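Local structure of Exo-poly-alpha-D-galacturonosidase (Thermotoga maritima, 3JUR) at residues Y399-A413 / F421-G433. The protein probably hydrolyses the alpha-glycosidic links of polygalacturonic acid, the backbone of pectin, as an exo-acting family 28 glycoside hydrolase that assembles into a tetramer. Sequence-based numbering, arbitrary orientation.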
loop_
_atom_site.group_PDB
_atom_site.type_symbol
_atom_site.label_atom_id
_atom_site.label_comp_id
_atom_site.label_asym_id
_atom_site.label_seq_id
_atom_site.Cartn_x
_atom_site.Cartn_y
_atom_site.Cartn_z
ATOM N N TYR D 399 16.000 -0.262 27.998
ATOM C CA TYR D 399 15.389 -0.333 26.677
ATOM C C TYR D 399 15.697 -1.656 25.985
ATOM O O TYR D 399 16.795 -2.192 26.135
ATOM C CB TYR D 399 15.922 0.795 25.795
ATOM C CG TYR D 399 15.136 2.094 25.828
ATOM C CD1 TYR D 399 14.799 2.710 27.036
ATOM C CD2 TYR D 399 14.776 2.730 24.645
ATOM C CE1 TYR D 399 14.097 3.922 27.058
ATOM C CE2 TYR D 399 14.075 3.943 24.660
ATOM C CZ TYR D 399 13.742 4.524 25.863
ATOM O OH TYR D 399 13.049 5.706 25.872
ATOM N N VAL D 400 14.726 -2.163 25.225
ATOM C CA VAL D 400 14.973 -3.177 24.200
ATOM C C VAL D 400 15.755 -2.491 23.059
ATOM O O VAL D 400 15.347 -1.431 22.559
ATOM C CB VAL D 400 13.647 -3.783 23.684
ATOM C CG1 VAL D 400 13.897 -4.864 22.635
ATOM C CG2 VAL D 400 12.856 -4.395 24.827
ATOM N N LYS D 401 16.895 -3.066 22.682
ATOM C CA LYS D 401 17.797 -2.409 21.734
ATOM C C LYS D 401 18.005 -3.222 20.470
ATOM O O LYS D 401 17.961 -4.461 20.499
ATOM C CB LYS D 401 19.161 -2.133 22.382
ATOM C CG LYS D 401 19.131 -1.147 23.545
ATOM C CD LYS D 401 20.356 -1.343 24.435
ATOM C CE LYS D 401 20.374 -0.394 25.644
ATOM N NZ LYS D 401 19.469 -0.836 26.752
ATOM N N ASP D 402 18.248 -2.514 19.364
ATOM C CA ASP D 402 18.708 -3.129 18.112
ATOM C C ASP D 402 17.790 -4.253 17.609
ATOM O O ASP D 402 18.227 -5.380 17.360
ATOM C CB ASP D 402 20.161 -3.623 18.276
ATOM C CG ASP D 402 20.821 -3.982 16.951
ATOM O OD1 ASP D 402 20.542 -3.315 15.922
ATOM O OD2 ASP D 402 21.633 -4.938 16.943
ATOM N N ILE D 403 16.509 -3.937 17.466
ATOM C CA ILE D 403 15.562 -4.855 16.862
ATOM C C ILE D 403 15.378 -4.427 15.416
ATOM O O ILE D 403 15.039 -3.267 15.145
ATOM C CB ILE D 403 14.180 -4.879 17.592
ATOM C CG1 ILE D 403 14.342 -5.011 19.115
ATOM C CG2 ILE D 403 13.290 -5.989 17.020
ATOM C CD1 ILE D 403 15.082 -6.279 19.607
ATOM N N LEU D 404 15.613 -5.358 14.495
ATOM C CA LEU D 404 15.503 -5.080 13.064
ATOM C C LEU D 404 14.572 -6.076 12.379
ATOM O O LEU D 404 14.743 -7.299 12.506
ATOM C CB LEU D 404 16.889 -5.067 12.397
ATOM C CG LEU D 404 16.975 -4.719 10.902
ATOM C CD1 LEU D 404 16.524 -3.289 10.634
ATOM C CD2 LEU D 404 18.391 -4.947 10.349
ATOM N N ILE D 405 13.572 -5.535 11.683
ATOM C CA ILE D 405 12.637 -6.312 10.881
ATOM C C ILE D 405 12.761 -5.850 9.427
ATOM O O ILE D 405 12.615 -4.662 9.128
ATOM C CB ILE D 405 11.182 -6.150 11.388
ATOM C CG1 ILE D 405 11.098 -6.536 12.869
ATOM C CG2 ILE D 405 10.221 -6.993 10.552
ATOM C CD1 ILE D 405 9.802 -6.167 13.549
ATOM N N SER D 406 13.054 -6.783 8.521
ATOM C CA SER D 406 13.280 -6.413 7.132
ATOM C C SER D 406 12.719 -7.421 6.141
ATOM O O SER D 406 12.540 -8.603 6.472
ATOM C CB SER D 406 14.765 -6.170 6.881
ATOM O OG SER D 406 15.505 -7.307 7.268
ATOM N N ASP D 407 12.434 -6.939 4.930
ATOM C CA ASP D 407 11.889 -7.770 3.849
ATOM C C ASP D 407 10.702 -8.608 4.338
ATOM O O ASP D 407 10.628 -9.809 4.079
ATOM C CB ASP D 407 12.977 -8.683 3.271
ATOM C CG ASP D 407 14.200 -7.914 2.790
ATOM O OD1 ASP D 407 14.080 -6.711 2.461
ATOM O OD2 ASP D 407 15.286 -8.529 2.722
ATOM N N THR D 408 9.789 -7.965 5.059
ATOM C CA THR D 408 8.758 -8.668 5.820
ATOM C C THR D 408 7.364 -8.113 5.514
ATOM O O THR D 408 7.190 -6.901 5.345
ATOM C CB THR D 408 9.093 -8.620 7.342
ATOM O OG1 THR D 408 10.191 -9.507 7.602
ATOM C CG2 THR D 408 7.900 -9.015 8.225
ATOM N N ILE D 409 6.390 -9.016 5.426
ATOM C CA ILE D 409 4.998 -8.672 5.174
ATOM C C ILE D 409 4.150 -9.255 6.297
ATOM O O ILE D 409 4.180 -10.464 6.532
ATOM C CB ILE D 409 4.494 -9.229 3.813
ATOM C CG1 ILE D 409 5.413 -8.783 2.666
ATOM C CG2 ILE D 409 3.037 -8.777 3.540
ATOM C CD1 ILE D 409 5.206 -9.525 1.353
ATOM N N ILE D 410 3.402 -8.397 6.989
ATOM C CA ILE D 410 2.434 -8.846 8.003
ATOM C C ILE D 410 1.068 -8.237 7.690
ATOM O O ILE D 410 0.930 -7.013 7.604
ATOM C CB ILE D 410 2.869 -8.491 9.455
ATOM C CG1 ILE D 410 4.256 -9.063 9.763
ATOM C CG2 ILE D 410 1.829 -9.002 10.474
ATOM C CD1 ILE D 410 4.875 -8.533 11.030
ATOM N N GLU D 411 0.069 -9.092 7.503
ATOM C CA GLU D 411 -1.263 -8.636 7.127
ATOM C C GLU D 411 -2.339 -9.080 8.104
ATOM O O GLU D 411 -2.285 -10.185 8.633
ATOM C CB GLU D 411 -1.617 -9.132 5.720
ATOM C CG GLU D 411 -0.871 -8.393 4.609
ATOM C CD GLU D 411 -1.218 -6.909 4.556
ATOM O OE1 GLU D 411 -2.400 -6.574 4.819
ATOM O OE2 GLU D 411 -0.317 -6.087 4.260
ATOM N N GLY D 412 -3.317 -8.208 8.329
ATOM C CA GLY D 412 -4.493 -8.551 9.128
ATOM C C GLY D 412 -4.264 -8.550 10.626
ATOM O O GLY D 412 -5.005 -9.194 11.364
ATOM N N ALA D 413 -3.232 -7.847 11.082
ATOM C CA ALA D 413 -3.044 -7.621 12.505
ATOM C C ALA D 413 -3.802 -6.352 12.892
ATOM O O ALA D 413 -3.810 -5.381 12.141
ATOM C CB ALA D 413 -1.573 -7.494 12.838
ATOM N N PHE D 421 9.671 1.830 25.473
ATOM C CA PHE D 421 11.064 1.688 25.917
ATOM C C PHE D 421 11.837 0.702 25.031
ATOM O O PHE D 421 12.370 -0.317 25.490
ATOM C CB PHE D 421 11.134 1.292 27.396
ATOM C CG PHE D 421 10.370 2.219 28.318
ATOM C CD1 PHE D 421 10.620 3.589 28.325
ATOM C CD2 PHE D 421 9.420 1.711 29.196
ATOM C CE1 PHE D 421 9.924 4.449 29.185
ATOM C CE2 PHE D 421 8.715 2.565 30.063
ATOM C CZ PHE D 421 8.970 3.933 30.054
ATOM N N GLY D 422 11.887 1.022 23.745
ATOM C CA GLY D 422 12.558 0.180 22.778
ATOM C C GLY D 422 13.090 0.971 21.605
ATOM O O GLY D 422 12.755 2.146 21.419
ATOM N N GLN D 423 13.921 0.306 20.818
ATOM C CA GLN D 423 14.531 0.865 19.625
ATOM C C GLN D 423 14.190 -0.109 18.496
ATOM O O GLN D 423 14.651 -1.246 18.495
ATOM C CB GLN D 423 16.046 0.977 19.845
ATOM C CG GLN D 423 16.843 1.650 18.724
ATOM C CD GLN D 423 18.345 1.432 18.876
ATOM O OE1 GLN D 423 18.792 0.339 19.235
ATOM N NE2 GLN D 423 19.131 2.475 18.601
ATOM N N LEU D 424 13.343 0.321 17.563
ATOM C CA LEU D 424 12.879 -0.561 16.493
ATOM C C LEU D 424 13.254 -0.009 15.121
ATOM O O LEU D 424 12.997 1.163 14.813
ATOM C CB LEU D 424 11.355 -0.792 16.592
ATOM C CG LEU D 424 10.611 -1.606 15.522
ATOM C CD1 LEU D 424 11.070 -3.059 15.489
ATOM C CD2 LEU D 424 9.080 -1.525 15.721
ATOM N N GLY D 425 13.874 -0.863 14.312
ATOM C CA GLY D 425 14.123 -0.558 12.912
ATOM C C GLY D 425 13.395 -1.513 11.985
ATOM O O GLY D 425 13.330 -2.731 12.240
ATOM N N MET D 426 12.832 -0.953 10.918
ATOM C CA MET D 426 12.191 -1.735 9.858
ATOM C C MET D 426 12.689 -1.247 8.497
ATOM O O MET D 426 12.792 -0.038 8.264
ATOM C CB MET D 426 10.664 -1.642 9.945
ATOM C CG MET D 426 10.095 -2.010 11.322
ATOM S SD MET D 426 8.307 -2.259 11.364
ATOM C CE MET D 426 8.196 -3.951 10.819
ATOM N N GLU D 427 13.032 -2.189 7.622
ATOM C CA GLU D 427 13.505 -1.869 6.278
ATOM C C GLU D 427 12.767 -2.732 5.254
ATOM O O GLU D 427 12.732 -3.943 5.394
ATOM C CB GLU D 427 15.023 -2.063 6.180
ATOM C CG GLU D 427 15.819 -1.143 7.112
ATOM C CD GLU D 427 17.324 -1.155 6.863
ATOM O OE1 GLU D 427 17.786 -1.823 5.909
ATOM O OE2 GLU D 427 18.049 -0.484 7.637
ATOM N N ASN D 428 12.171 -2.099 4.238
ATOM C CA ASN D 428 11.380 -2.807 3.223
ATOM C C ASN D 428 10.305 -3.734 3.843
ATOM O O ASN D 428 10.339 -4.965 3.669
ATOM C CB ASN D 428 12.302 -3.566 2.236
ATOM C CG ASN D 428 11.530 -4.253 1.112
ATOM O OD1 ASN D 428 10.559 -3.700 0.589
ATOM N ND2 ASN D 428 11.959 -5.470 0.735
ATOM N N VAL D 429 9.371 -3.130 4.583
ATOM C CA VAL D 429 8.285 -3.880 5.241
ATOM C C VAL D 429 6.908 -3.433 4.765
ATOM O O VAL D 429 6.689 -2.258 4.459
ATOM C CB VAL D 429 8.309 -3.776 6.798
ATOM C CG1 VAL D 429 9.561 -4.417 7.382
ATOM C CG2 VAL D 429 8.176 -2.318 7.241
ATOM N N ILE D 430 5.988 -4.389 4.698
ATOM C CA ILE D 430 4.585 -4.100 4.454
ATOM C C ILE D 430 3.839 -4.542 5.707
ATOM O O ILE D 430 3.976 -5.685 6.155
ATOM C CB ILE D 430 4.049 -4.810 3.176
ATOM C CG1 ILE D 430 4.874 -4.399 1.944
ATOM C CG2 ILE D 430 2.556 -4.514 2.975
ATOM C CD1 ILE D 430 4.507 -5.116 0.624
ATOM N N MET D 431 3.076 -3.621 6.284
ATOM C CA MET D 431 2.331 -3.877 7.514
ATOM C C MET D 431 0.904 -3.429 7.332
ATOM O O MET D 431 0.658 -2.235 7.189
ATOM C CB MET D 431 2.938 -3.105 8.685
ATOM C CG MET D 431 4.159 -3.734 9.268
ATOM S SD MET D 431 4.230 -3.422 11.046
ATOM C CE MET D 431 5.043 -4.932 11.512
ATOM N N ASN D 432 -0.029 -4.382 7.341
ATOM C CA ASN D 432 -1.449 -4.111 7.077
ATOM C C ASN D 432 -1.651 -3.085 5.955
ATOM O O ASN D 432 -2.362 -2.092 6.125
ATOM C CB ASN D 432 -2.183 -3.664 8.358
ATOM C CG ASN D 432 -1.997 -4.638 9.520
ATOM O OD1 ASN D 432 -1.897 -5.855 9.335
ATOM N ND2 ASN D 432 -1.921 -4.095 10.728
ATOM N N GLY D 433 -0.994 -3.315 4.817
ATOM C CA GLY D 433 -1.182 -2.458 3.648
ATOM C C GLY D 433 -0.272 -1.247 3.523
ATOM O O GLY D 433 -0.173 -0.664 2.442
#
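N432, Q423 and I405 bury the most surface where 399-413 and 421-433 stack as successive coils of the right-handed parallel beta-helix of glycoside hydrolase family 28, near its C-terminal end. The axes of strands 400-406 and 422-426 come within 4.7 Å, at 21° to each other; beyond the corner at D407 and N428, 408-411 and 429-431 run nearly parallel. Between V400 and I403 the register slips by one residue, a beta bulge, and Q423 spans it. With CG anti to the backbone N (chi1 -175°), the extended Q423 chain lets OE1 accept a hydrogen bond from D402 N at 2.9 Å, in the carbonyl plane and on a lone pair, while NE2 is hydrogen-bonded to Y440 OH. I405, buried, points into the interior of the beta-helix, where V390 and I356 of the same chain also pack against it: its CG2 meets M426 CE at 3.7 Å, the two side chains lying side by side, and its CD1 touches L424 CD1. Around the corner, I410 CD1 and M431 CE repeat the pairing at 3.6 Å. E411 OE2 accepts G433 N through its syn lone pair; OE1 forms a salt bridge with R435 of the second subunit, linking this coil to that neighbouring subunit of the tetramer. At the far end, N432 turns its amide back to the preceding coil, where OD1 accepts A413 N at 3.0 Å, the donor tilted 34° from the carbonyl plane.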